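Local coordinates for protein tRNA (Adenine(22)-N(1))-methyltransferase (Mycoplasma capricolum subsp. capricolum, PDB 6QE6) that probably methylates N1 of adenine 22 in tRNA as an S-adenosylmethionine-dependent methyltransferase, and is bound here to the cofactor product S-adenosyl-L-homocysteine, at residues Ser23-Leu32 / Ile162-Glu173; Ile33-Thr44 / Lys58-Asp66. One frame throughout, in Å; residues are numbered along the deposited sequence.

Interaction 1 of 2, residues Ser23-Leu32 / Ile162-Glu173; sequences SFRLNQVAKL and IYEDDHYYWLIE. With SAH (S-adenosyl-L-homocysteine), chain C.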
loop_
_atom_site.group_PDB
_atom_site.type_symbol
_atom_site.label_atom_id
_atom_site.label_comp_id
_atom_site.label_asym_id
_atom_site.label_seq_id
_atom_site.Cartn_x
_atom_site.Cartn_y
_atom_site.Cartn_z
ATOM N N SER A 23 -11.256 5.649 8.380
ATOM C CA SER A 23 -11.589 6.200 7.079
ATOM C C SER A 23 -11.887 5.067 6.089
ATOM O O SER A 23 -11.582 3.894 6.337
ATOM C CB SER A 23 -10.444 7.073 6.567
ATOM O OG SER A 23 -9.312 6.292 6.237
ATOM N N PHE A 24 -12.482 5.435 4.946
ATOM C CA PHE A 24 -12.838 4.447 3.931
ATOM C C PHE A 24 -11.632 3.616 3.515
ATOM O O PHE A 24 -11.723 2.386 3.401
ATOM C CB PHE A 24 -13.451 5.121 2.700
ATOM C CG PHE A 24 -13.867 4.149 1.621
ATOM C CD1 PHE A 24 -15.015 3.379 1.756
ATOM C CD2 PHE A 24 -13.099 3.987 0.474
ATOM C CE1 PHE A 24 -15.391 2.477 0.765
ATOM C CE2 PHE A 24 -13.471 3.076 -0.505
ATOM C CZ PHE A 24 -14.620 2.335 -0.359
ATOM N N ARG A 25 -10.490 4.266 3.268
ATOM C CA ARG A 25 -9.344 3.488 2.796
ATOM C C ARG A 25 -8.799 2.564 3.883
ATOM O O ARG A 25 -8.350 1.450 3.567
ATOM C CB ARG A 25 -8.246 4.400 2.260
ATOM C CG ARG A 25 -7.708 5.387 3.244
ATOM C CD ARG A 25 -6.823 6.363 2.522
ATOM N NE ARG A 25 -7.005 7.695 3.072
ATOM C CZ ARG A 25 -6.279 8.178 4.067
ATOM N NH1 ARG A 25 -5.312 7.422 4.608
ATOM N NH2 ARG A 25 -6.525 9.406 4.516
ATOM N N LEU A 26 -8.864 2.980 5.162
ATOM C CA LEU A 26 -8.427 2.092 6.240
ATOM C C LEU A 26 -9.389 0.930 6.419
ATOM O O LEU A 26 -8.961 -0.191 6.726
ATOM C CB LEU A 26 -8.260 2.871 7.549
ATOM C CG LEU A 26 -6.934 3.649 7.617
ATOM C CD1 LEU A 26 -6.566 4.013 9.036
ATOM C CD2 LEU A 26 -5.789 2.856 6.960
ATOM N N ASN A 27 -10.686 1.156 6.211
ATOM C CA ASN A 27 -11.594 0.023 6.251
ATOM C C ASN A 27 -11.289 -0.968 5.149
ATOM O O ASN A 27 -11.487 -2.172 5.335
ATOM C CB ASN A 27 -13.040 0.476 6.156
ATOM C CG ASN A 27 -13.671 0.600 7.505
ATOM O OD1 ASN A 27 -13.788 1.709 8.060
ATOM N ND2 ASN A 27 -14.047 -0.548 8.083
ATOM N N GLN A 28 -10.802 -0.495 4.003
ATOM C CA GLN A 28 -10.486 -1.422 2.923
ATOM C C GLN A 28 -9.345 -2.339 3.321
ATOM O O GLN A 28 -9.388 -3.537 3.036
ATOM C CB GLN A 28 -10.163 -0.669 1.634
ATOM C CG GLN A 28 -11.336 0.163 1.070
ATOM C CD GLN A 28 -12.668 -0.547 1.199
ATOM O OE1 GLN A 28 -13.579 -0.074 1.887
ATOM N NE2 GLN A 28 -12.788 -1.692 0.557
ATOM N N VAL A 29 -8.334 -1.798 4.012
ATOM C CA VAL A 29 -7.268 -2.628 4.565
ATOM C C VAL A 29 -7.818 -3.635 5.586
ATOM O O VAL A 29 -7.392 -4.801 5.629
ATOM C CB VAL A 29 -6.176 -1.737 5.184
ATOM C CG1 VAL A 29 -5.214 -2.575 6.003
ATOM C CG2 VAL A 29 -5.428 -1.003 4.112
ATOM N N ALA A 30 -8.763 -3.207 6.430
ATOM C CA ALA A 30 -9.232 -4.083 7.501
ATOM C C ALA A 30 -10.022 -5.274 6.962
ATOM O O ALA A 30 -9.983 -6.358 7.559
ATOM C CB ALA A 30 -10.070 -3.286 8.502
ATOM N N LYS A 31 -10.726 -5.108 5.835
ATOM C CA LYS A 31 -11.473 -6.229 5.269
ATOM C C LYS A 31 -10.564 -7.388 4.874
ATOM O O LYS A 31 -10.997 -8.545 4.893
ATOM C CB LYS A 31 -12.286 -5.772 4.058
ATOM C CG LYS A 31 -13.308 -4.726 4.397
ATOM C CD LYS A 31 -14.453 -4.741 3.419
ATOM C CE LYS A 31 -15.306 -3.545 3.664
ATOM N NZ LYS A 31 -14.396 -2.388 3.534
ATOM N N LEU A 32 -9.313 -7.108 4.519
ATOM C CA LEU A 32 -8.390 -8.145 4.073
ATOM C C LEU A 32 -7.752 -8.930 5.219
ATOM O O LEU A 32 -6.993 -9.869 4.949
ATOM C CB LEU A 32 -7.287 -7.521 3.204
ATOM C CG LEU A 32 -7.793 -6.713 2.006
ATOM C CD1 LEU A 32 -6.716 -5.844 1.338
ATOM C CD2 LEU A 32 -8.447 -7.658 1.001
ATOM N N ILE A 162 -8.694 3.673 -4.971
ATOM C CA ILE A 162 -9.573 4.320 -3.998
ATOM C C ILE A 162 -9.492 5.839 -4.143
ATOM O O ILE A 162 -8.397 6.412 -4.246
ATOM C CB ILE A 162 -9.206 3.903 -2.563
ATOM C CG1 ILE A 162 -9.381 2.392 -2.378
ATOM C CG2 ILE A 162 -10.004 4.700 -1.539
ATOM C CD1 ILE A 162 -8.739 1.877 -1.120
ATOM N N TYR A 163 -10.650 6.491 -4.131
ATOM C CA TYR A 163 -10.727 7.941 -4.030
ATOM C C TYR A 163 -11.236 8.314 -2.643
ATOM O O TYR A 163 -12.308 7.857 -2.236
ATOM C CB TYR A 163 -11.652 8.526 -5.103
ATOM C CG TYR A 163 -11.994 9.960 -4.799
ATOM C CD1 TYR A 163 -11.131 10.990 -5.161
ATOM C CD2 TYR A 163 -13.161 10.287 -4.096
ATOM C CE1 TYR A 163 -11.427 12.311 -4.856
ATOM C CE2 TYR A 163 -13.462 11.606 -3.775
ATOM C CZ TYR A 163 -12.599 12.616 -4.159
ATOM O OH TYR A 163 -12.908 13.926 -3.843
ATOM N N GLU A 164 -10.488 9.149 -1.921
ATOM C CA GLU A 164 -10.997 9.689 -0.665
ATOM C C GLU A 164 -10.372 11.049 -0.384
ATOM O O GLU A 164 -9.168 11.236 -0.569
ATOM C CB GLU A 164 -10.736 8.739 0.515
ATOM C CG GLU A 164 -11.201 9.298 1.866
ATOM C CD GLU A 164 -11.173 8.264 2.999
ATOM O OE1 GLU A 164 -10.363 7.308 2.930
ATOM O OE2 GLU A 164 -11.967 8.411 3.963
ATOM N N ASP A 165 -11.206 11.983 0.073
ATOM C CA ASP A 165 -10.799 13.335 0.492
ATOM C C ASP A 165 -9.963 14.041 -0.571
ATOM O O ASP A 165 -8.886 14.579 -0.297
ATOM C CB ASP A 165 -10.053 13.299 1.825
ATOM C CG ASP A 165 -10.957 12.966 3.009
ATOM O OD1 ASP A 165 -12.204 13.093 2.907
ATOM O OD2 ASP A 165 -10.404 12.585 4.062
ATOM N N ASP A 166 -10.480 14.046 -1.796
ATOM C CA ASP A 166 -9.821 14.713 -2.923
ATOM C C ASP A 166 -8.402 14.181 -3.150
ATOM O O ASP A 166 -7.483 14.941 -3.453
ATOM C CB ASP A 166 -9.820 16.233 -2.723
ATOM C CG ASP A 166 -10.326 16.981 -3.946
ATOM O OD1 ASP A 166 -10.023 16.556 -5.088
ATOM O OD2 ASP A 166 -11.054 17.978 -3.767
ATOM N N HIS A 167 -8.224 12.864 -2.997
ATOM C CA HIS A 167 -6.939 12.191 -3.176
ATOM C C HIS A 167 -7.173 10.760 -3.650
ATOM O O HIS A 167 -8.158 10.116 -3.276
ATOM C CB HIS A 167 -6.120 12.148 -1.879
ATOM C CG HIS A 167 -5.377 13.411 -1.584
ATOM N ND1 HIS A 167 -5.972 14.504 -0.989
ATOM C CD2 HIS A 167 -4.080 13.752 -1.785
ATOM C CE1 HIS A 167 -5.076 15.468 -0.844
ATOM N NE2 HIS A 167 -3.922 15.038 -1.322
ATOM N N TYR A 168 -6.241 10.251 -4.444
ATOM C CA TYR A 168 -6.292 8.861 -4.868
ATOM C C TYR A 168 -5.295 8.001 -4.100
ATOM O O TYR A 168 -4.285 8.478 -3.568
ATOM C CB TYR A 168 -6.050 8.744 -6.370
ATOM C CG TYR A 168 -7.182 9.369 -7.116
ATOM C CD1 TYR A 168 -8.413 8.744 -7.182
ATOM C CD2 TYR A 168 -7.045 10.617 -7.702
ATOM C CE1 TYR A 168 -9.479 9.324 -7.848
ATOM C CE2 TYR A 168 -8.108 11.212 -8.370
ATOM C CZ TYR A 168 -9.320 10.558 -8.441
ATOM O OH TYR A 168 -10.377 11.136 -9.102
ATOM N N TYR A 169 -5.616 6.714 -4.027
ATOM C CA TYR A 169 -4.853 5.762 -3.239
ATOM C C TYR A 169 -4.777 4.428 -3.965
ATOM O O TYR A 169 -5.732 4.003 -4.624
ATOM C CB TYR A 169 -5.473 5.559 -1.864
ATOM C CG TYR A 169 -5.466 6.807 -1.028
ATOM C CD1 TYR A 169 -6.537 7.702 -1.066
ATOM C CD2 TYR A 169 -4.390 7.091 -0.196
ATOM C CE1 TYR A 169 -6.526 8.824 -0.312
ATOM C CE2 TYR A 169 -4.374 8.220 0.566
ATOM C CZ TYR A 169 -5.438 9.092 0.500
ATOM O OH TYR A 169 -5.422 10.230 1.270
ATOM N N TRP A 170 -3.640 3.762 -3.810
ATOM C CA TRP A 170 -3.345 2.525 -4.514
ATOM C C TRP A 170 -3.195 1.442 -3.456
ATOM O O TRP A 170 -2.243 1.455 -2.667
ATOM C CB TRP A 170 -2.080 2.665 -5.365
ATOM C CG TRP A 170 -2.212 3.486 -6.651
ATOM C CD1 TRP A 170 -2.303 2.996 -7.919
ATOM C CD2 TRP A 170 -2.221 4.923 -6.783
ATOM N NE1 TRP A 170 -2.380 4.024 -8.832
ATOM C CE2 TRP A 170 -2.338 5.216 -8.161
ATOM C CE3 TRP A 170 -2.158 5.983 -5.872
ATOM C CZ2 TRP A 170 -2.381 6.531 -8.649
ATOM C CZ3 TRP A 170 -2.196 7.272 -6.351
ATOM C CH2 TRP A 170 -2.307 7.539 -7.734
ATOM N N LEU A 171 -4.133 0.518 -3.417
ATOM C CA LEU A 171 -4.083 -0.538 -2.429
ATOM C C LEU A 171 -3.580 -1.810 -3.095
ATOM O O LEU A 171 -4.087 -2.200 -4.151
ATOM C CB LEU A 171 -5.459 -0.747 -1.794
ATOM C CG LEU A 171 -5.562 -1.888 -0.786
ATOM C CD1 LEU A 171 -6.304 -1.472 0.457
ATOM C CD2 LEU A 171 -6.261 -3.058 -1.439
ATOM N N ILE A 172 -2.585 -2.448 -2.475
ATOM C CA ILE A 172 -1.969 -3.647 -3.018
ATOM C C ILE A 172 -1.649 -4.598 -1.866
ATOM O O ILE A 172 -1.130 -4.183 -0.822
ATOM C CB ILE A 172 -0.714 -3.308 -3.859
ATOM C CG1 ILE A 172 -0.065 -4.585 -4.421
ATOM C CG2 ILE A 172 0.258 -2.420 -3.079
ATOM C CD1 ILE A 172 1.107 -4.352 -5.376
ATOM N N GLU A 173 -2.015 -5.865 -2.035
ATOM C CA GLU A 173 -1.782 -6.904 -1.044
ATOM C C GLU A 173 -0.788 -7.910 -1.618
ATOM O O GLU A 173 -0.997 -8.448 -2.711
ATOM C CB GLU A 173 -3.081 -7.612 -0.636
ATOM C CG GLU A 173 -2.814 -8.969 0.041
ATOM C CD GLU A 173 -3.995 -9.518 0.847
ATOM O OE1 GLU A 173 -5.144 -9.070 0.618
ATOM O OE2 GLU A 173 -3.772 -10.410 1.705
HETATM N N SAH C . -1.475 5.100 9.018
HETATM C CA SAH C . -2.314 6.294 9.012
HETATM C CB SAH C . -1.457 7.562 9.145
HETATM C CG SAH C . -0.524 7.893 7.979
HETATM S SD SAH C . 0.309 9.486 8.212
HETATM C C SAH C . -3.176 6.372 7.749
HETATM O O SAH C . -2.874 5.733 6.735
HETATM O OXT SAH C . -4.191 7.078 7.709
HETATM C "C5'" SAH C . 1.932 8.741 7.927
HETATM C "C4'" SAH C . 2.593 8.299 9.228
HETATM O "O4'" SAH C . 3.732 7.527 8.924
HETATM C "C3'" SAH C . 3.094 9.469 10.055
HETATM O "O3'" SAH C . 2.625 9.341 11.378
HETATM C "C2'" SAH C . 4.608 9.349 10.033
HETATM O "O2'" SAH C . 5.127 9.724 11.279
HETATM C "C1'" SAH C . 4.814 7.878 9.748
HETATM N N9 SAH C . 6.049 7.584 9.020
HETATM C C8 SAH C . 6.613 8.312 8.012
HETATM N N7 SAH C . 7.742 7.666 7.614
HETATM C C5 SAH C . 7.893 6.553 8.341
HETATM C C6 SAH C . 8.864 5.563 8.343
HETATM N N6 SAH C . 9.893 5.614 7.501
HETATM N N1 SAH C . 8.750 4.522 9.235
HETATM C C2 SAH C . 7.684 4.457 10.110
HETATM N N3 SAH C . 6.729 5.451 10.096
HETATM C C4 SAH C . 6.833 6.481 9.225
HETATM O O HOH W 1 -5.935 -11.819 3.006
#
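The carboxylate of E164 receives the first turn of helix 24-31. F24 N donates to E164 OE2 at 3.2 Å and R25 N to E164 OE1 at 3.1 Å, each on the syn side and about 30° out of the carboxylate plane. Extended from a CG anti to the backbone N (chi1 177°), E164 places both oxygens at the N-terminal end of the helix, where the dipole would favour a negative charge.

R25 NE forms a salt bridge with the same E164 OE1 at 3.4 Å, the guanidinium and carboxylate planes steeply inclined. One face of the R25 guanidinium stacks on the Y169 ring with planes at 15°, while R25 CD sits over the ring centre in a CH-pi contact 3.5 Å from the centroid. R25 NH1 also makes a weak hydrogen bond of 3.3 Å to OXT of S-adenosyl-L-homocysteine.

The helix lies almost parallel to strand 168-173, packing on the antiparallel end of the Rossmann-like methyltransferase sheet, against the hairpin of strands 155-163 and 168-175. Apolar contacts continue along it: I162 CG2 meets the F24 ring at its edge, V29 CG2 touches L171 CD1, and L32 and L171 meet tip to tip. One water bridges L32 O and E173 OE2.

Interaction 2 of 2, residues Ile33-Thr44 / Lys58-Asp66; sequences INNSTAIADIGT and KTKIAYACD. Unlike the reference sequence in segment 33-44: A38 (reference Thr). With SAH (S-adenosyl-L-homocysteine), chain C.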
loop_
_atom_site.group_PDB
_atom_site.type_symbol
_atom_site.label_atom_id
_atom_site.label_comp_id
_atom_site.label_asym_id
_atom_site.label_seq_id
_atom_site.Cartn_x
_atom_site.Cartn_y
_atom_site.Cartn_z
ATOM N N ILE A 33 -8.015 -8.573 6.474
ATOM C CA ILE A 33 -7.286 -9.122 7.618
ATOM C C ILE A 33 -8.255 -9.868 8.519
ATOM O O ILE A 33 -9.180 -9.264 9.090
ATOM C CB ILE A 33 -6.562 -8.038 8.428
ATOM C CG1 ILE A 33 -5.547 -7.316 7.564
ATOM C CG2 ILE A 33 -5.889 -8.668 9.645
ATOM C CD1 ILE A 33 -4.700 -6.367 8.335
ATOM N N ASN A 34 -8.024 -11.170 8.671
ATOM C CA ASN A 34 -8.853 -11.996 9.532
ATOM C C ASN A 34 -8.007 -13.118 10.113
ATOM O O ASN A 34 -7.002 -13.525 9.525
ATOM C CB ASN A 34 -10.050 -12.557 8.759
ATOM C CG ASN A 34 -10.997 -11.464 8.287
ATOM O OD1 ASN A 34 -11.789 -10.949 9.068
ATOM N ND2 ASN A 34 -10.915 -11.104 7.007
ATOM N N ASN A 35 -8.408 -13.591 11.293
ATOM C CA ASN A 35 -7.855 -14.811 11.873
ATOM C C ASN A 35 -6.341 -14.749 11.968
ATOM O O ASN A 35 -5.660 -15.735 11.698
ATOM C CB ASN A 35 -8.276 -16.043 11.066
ATOM C CG ASN A 35 -9.772 -16.166 10.965
ATOM O OD1 ASN A 35 -10.482 -16.085 11.975
ATOM N ND2 ASN A 35 -10.275 -16.324 9.743
ATOM N N SER A 36 -5.811 -13.585 12.331
ATOM C CA SER A 36 -4.372 -13.369 12.387
ATOM C C SER A 36 -3.888 -13.442 13.820
ATOM O O SER A 36 -4.627 -13.131 14.751
ATOM C CB SER A 36 -3.988 -12.016 11.792
ATOM O OG SER A 36 -4.259 -12.021 10.409
ATOM N N THR A 37 -2.631 -13.847 13.990
ATOM C CA THR A 37 -2.040 -13.800 15.319
ATOM C C THR A 37 -1.483 -12.412 15.623
ATOM O O THR A 37 -1.865 -11.784 16.617
ATOM C CB THR A 37 -0.960 -14.880 15.463
ATOM O OG1 THR A 37 -1.588 -16.163 15.549
ATOM C CG2 THR A 37 -0.148 -14.661 16.720
ATOM N N ALA A 38 -0.595 -11.906 14.765
ATOM C CA ALA A 38 0.073 -10.634 15.005
ATOM C C ALA A 38 0.168 -9.846 13.706
ATOM O O ALA A 38 0.520 -10.400 12.661
ATOM C CB ALA A 38 1.476 -10.841 15.598
ATOM N N ILE A 39 -0.146 -8.553 13.774
ATOM C CA ILE A 39 0.045 -7.649 12.646
ATOM C C ILE A 39 0.908 -6.481 13.104
ATOM O O ILE A 39 0.996 -6.174 14.293
ATOM C CB ILE A 39 -1.296 -7.150 12.056
ATOM C CG1 ILE A 39 -2.053 -6.243 13.055
ATOM C CG2 ILE A 39 -2.161 -8.342 11.581
ATOM C CD1 ILE A 39 -1.779 -4.734 12.894
ATOM N N ALA A 40 1.545 -5.816 12.145
ATOM C CA ALA A 40 2.298 -4.603 12.442
ATOM C C ALA A 40 1.830 -3.476 11.525
ATOM O O ALA A 40 1.845 -3.619 10.299
ATOM C CB ALA A 40 3.802 -4.835 12.302
ATOM N N ASP A 41 1.407 -2.361 12.114
ATOM C CA ASP A 41 1.028 -1.171 11.359
ATOM C C ASP A 41 2.237 -0.245 11.326
ATOM O O ASP A 41 2.678 0.247 12.369
ATOM C CB ASP A 41 -0.183 -0.489 11.993
ATOM C CG ASP A 41 -0.828 0.564 11.086
ATOM O OD1 ASP A 41 -0.556 0.604 9.851
ATOM O OD2 ASP A 41 -1.639 1.345 11.632
ATOM N N ILE A 42 2.786 -0.026 10.138
ATOM C CA ILE A 42 3.920 0.869 9.969
ATOM C C ILE A 42 3.407 2.264 9.655
ATOM O O ILE A 42 2.659 2.455 8.687
ATOM C CB ILE A 42 4.854 0.369 8.864
ATOM C CG1 ILE A 42 5.150 -1.115 9.052
ATOM C CG2 ILE A 42 6.117 1.213 8.842
ATOM C CD1 ILE A 42 5.785 -1.451 10.412
ATOM N N GLY A 43 3.842 3.248 10.438
ATOM C CA GLY A 43 3.299 4.591 10.301
ATOM C C GLY A 43 1.912 4.728 10.896
ATOM O O GLY A 43 1.019 5.331 10.279
ATOM N N THR A 44 1.711 4.188 12.093
ATOM C CA THR A 44 0.377 3.966 12.628
ATOM C C THR A 44 -0.309 5.251 13.066
ATOM O O THR A 44 -1.529 5.244 13.259
ATOM C CB THR A 44 0.457 2.990 13.810
ATOM O OG1 THR A 44 -0.855 2.537 14.141
ATOM C CG2 THR A 44 1.071 3.664 15.023
ATOM N N LYS A 58 -9.814 -9.527 14.538
ATOM C CA LYS A 58 -9.112 -9.867 13.311
ATOM C C LYS A 58 -7.659 -10.223 13.591
ATOM O O LYS A 58 -7.069 -11.043 12.880
ATOM C CB LYS A 58 -9.224 -8.710 12.320
ATOM C CG LYS A 58 -10.643 -8.549 11.788
ATOM C CD LYS A 58 -10.881 -7.209 11.132
ATOM C CE LYS A 58 -12.033 -7.301 10.156
ATOM N NZ LYS A 58 -11.626 -7.996 8.906
ATOM N N THR A 59 -7.076 -9.638 14.623
ATOM C CA THR A 59 -5.747 -10.006 15.071
ATOM C C THR A 59 -5.778 -10.161 16.587
ATOM O O THR A 59 -6.603 -9.548 17.272
ATOM C CB THR A 59 -4.695 -8.954 14.631
ATOM O OG1 THR A 59 -3.376 -9.452 14.873
ATOM C CG2 THR A 59 -4.866 -7.675 15.380
ATOM N N LYS A 60 -4.889 -11.015 17.105
ATOM C CA LYS A 60 -4.787 -11.213 18.548
ATOM C C LYS A 60 -3.920 -10.137 19.180
ATOM O O LYS A 60 -4.238 -9.639 20.266
ATOM C CB LYS A 60 -4.227 -12.605 18.865
ATOM C CG LYS A 60 -5.070 -13.772 18.385
ATOM C CD LYS A 60 -6.363 -13.901 19.184
ATOM C CE LYS A 60 -7.128 -15.174 18.811
ATOM N NZ LYS A 60 -8.395 -15.263 19.579
ATOM N N ILE A 61 -2.816 -9.771 18.530
ATOM C CA ILE A 61 -2.009 -8.643 18.977
ATOM C C ILE A 61 -1.645 -7.754 17.785
ATOM O O ILE A 61 -1.775 -8.134 16.615
ATOM C CB ILE A 61 -0.737 -9.091 19.736
ATOM C CG1 ILE A 61 0.247 -9.787 18.808
ATOM C CG2 ILE A 61 -1.086 -9.972 20.933
ATOM C CD1 ILE A 61 1.679 -9.668 19.295
ATOM N N ALA A 62 -1.198 -6.541 18.098
ATOM C CA ALA A 62 -0.762 -5.615 17.066
ATOM C C ALA A 62 0.460 -4.847 17.545
ATOM O O ALA A 62 0.549 -4.445 18.710
ATOM C CB ALA A 62 -1.874 -4.629 16.666
ATOM N N TYR A 63 1.407 -4.672 16.638
ATOM C CA TYR A 63 2.509 -3.737 16.804
ATOM C C TYR A 63 2.154 -2.419 16.112
ATOM O O TYR A 63 1.928 -2.392 14.897
ATOM C CB TYR A 63 3.788 -4.334 16.221
ATOM C CG TYR A 63 4.198 -5.606 16.898
ATOM C CD1 TYR A 63 4.610 -5.619 18.231
ATOM C CD2 TYR A 63 4.181 -6.795 16.214
ATOM C CE1 TYR A 63 4.991 -6.809 18.848
ATOM C CE2 TYR A 63 4.560 -7.971 16.817
ATOM C CZ TYR A 63 4.965 -7.983 18.122
ATOM O OH TYR A 63 5.335 -9.196 18.673
ATOM N N ALA A 64 2.099 -1.337 16.875
ATOM C CA ALA A 64 1.705 -0.023 16.355
ATOM C C ALA A 64 2.957 0.847 16.283
ATOM O O ALA A 64 3.401 1.393 17.296
ATOM C CB ALA A 64 0.625 0.606 17.225
ATOM N N CYS A 65 3.515 0.976 15.082
ATOM C CA CYS A 65 4.867 1.481 14.874
ATOM C C CYS A 65 4.853 2.844 14.204
ATOM O O CYS A 65 4.038 3.107 13.317
ATOM C CB CYS A 65 5.691 0.529 14.001
ATOM S SG CYS A 65 5.379 -1.231 14.300
ATOM N N ASP A 66 5.790 3.688 14.607
ATOM C CA ASP A 66 5.981 4.972 13.968
ATOM C C ASP A 66 7.442 5.389 14.094
ATOM O O ASP A 66 8.139 5.032 15.047
ATOM C CB ASP A 66 5.051 6.036 14.560
ATOM C CG ASP A 66 4.744 7.153 13.567
ATOM O OD1 ASP A 66 5.701 7.815 13.112
ATOM O OD2 ASP A 66 3.560 7.354 13.216
HETATM N N SAH C . -1.475 5.100 9.018
HETATM C CA SAH C . -2.314 6.294 9.012
HETATM C CB SAH C . -1.457 7.562 9.145
HETATM C CG SAH C . -0.524 7.893 7.979
HETATM S SD SAH C . 0.309 9.486 8.212
HETATM C C SAH C . -3.176 6.372 7.749
HETATM O O SAH C . -2.874 5.733 6.735
HETATM O OXT SAH C . -4.191 7.078 7.709
HETATM C "C5'" SAH C . 1.932 8.741 7.927
HETATM C "C4'" SAH C . 2.593 8.299 9.228
HETATM O "O4'" SAH C . 3.732 7.527 8.924
HETATM C "C3'" SAH C . 3.094 9.469 10.055
HETATM O "O3'" SAH C . 2.625 9.341 11.378
HETATM C "C2'" SAH C . 4.608 9.349 10.033
HETATM O "O2'" SAH C . 5.127 9.724 11.279
HETATM C "C1'" SAH C . 4.814 7.878 9.748
HETATM N N9 SAH C . 6.049 7.584 9.020
HETATM C C8 SAH C . 6.613 8.312 8.012
HETATM N N7 SAH C . 7.742 7.666 7.614
HETATM C C5 SAH C . 7.893 6.553 8.341
HETATM C C6 SAH C . 8.864 5.563 8.343
HETATM N N6 SAH C . 9.893 5.614 7.501
HETATM N N1 SAH C . 8.750 4.522 9.235
HETATM C C2 SAH C . 7.684 4.457 10.110
HETATM N N3 SAH C . 6.729 5.451 10.096
HETATM C C4 SAH C . 6.833 6.481 9.225
#
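At the start of the paired strands, the ammonium group of K58 reaches over the loop that leads into strand 36-42 and is held by backbone and side chain together: NZ donates to I33 O at 2.8 Å and to N34 OD1 at 3.0 Å, the latter from above the amide plane. A bend at the last torsion (chi4 -76°) turns NZ onto these oxygens, and A30 O of helix 24-31 is a further acceptor.

The two segments are neighbouring parallel strands of a beta-alpha-beta crossover through helix 48-55, in the nucleotide-binding half of a Rossmann-like methyltransferase fold. The axes of strands 38-42 and 61-66 approach to 4.6 Å at 16°. The central ladder alternates between the two strands: I61 N bonds to T37 O, Y63 N to I39 O, D41 N to Y63 O at 2.8 Å, and C65 N to D41 O, with a weaker link from I39 N to I61 O.

On one face of the sheet A38, A40, I42, I61, Y63 and C65 pack together; A38 CB lies against I61 CG1, the A40 methyl reaches the edge of the Y63 ring, and I42 CD1 meets C65 SG. The other face carries I39, whose CD1 touches A62 CB, and D41, which accepts a bond from T44 OG1 on OD2.

At the C-terminal ends of the strands the ladder opens onto the cofactor pocket. C65 O takes T44 N at 2.8 Å, fixing the turn after I42, and G43 O accepts the amino group of S-adenosyl-L-homocysteine. G43 has a positive phi, and its backbone lies close to the ribose of the ligand. D66 grips the ribose with both carboxylate oxygens: O2' donates to OD1 at 2.7 Å and O3' to OD2 at 2.9 Å.

How the interactions relate
The centres of the two contacts lie about 17 Å apart on one mixed sheet. Interaction 2 joins two parallel strands of its nucleotide-binding half, whereas interaction 1 reaches the antiparallel hairpin at the other end. Helix 24-31 is followed by strand 36-42 after a short loop, and along the chain interaction 2 is nested within the loop that 23-32 and 162-173 close. They meet where A30 O lies 2.7 Å from K58 NZ, a probable hydrogen bond between helix 24-31 and the start of segment 58-66. Both also touch S-adenosyl-L-homocysteine: interaction 1 at its carboxylate, interaction 2 at its amino group and ribose, so distant parts of the sequence share one cofactor pocket.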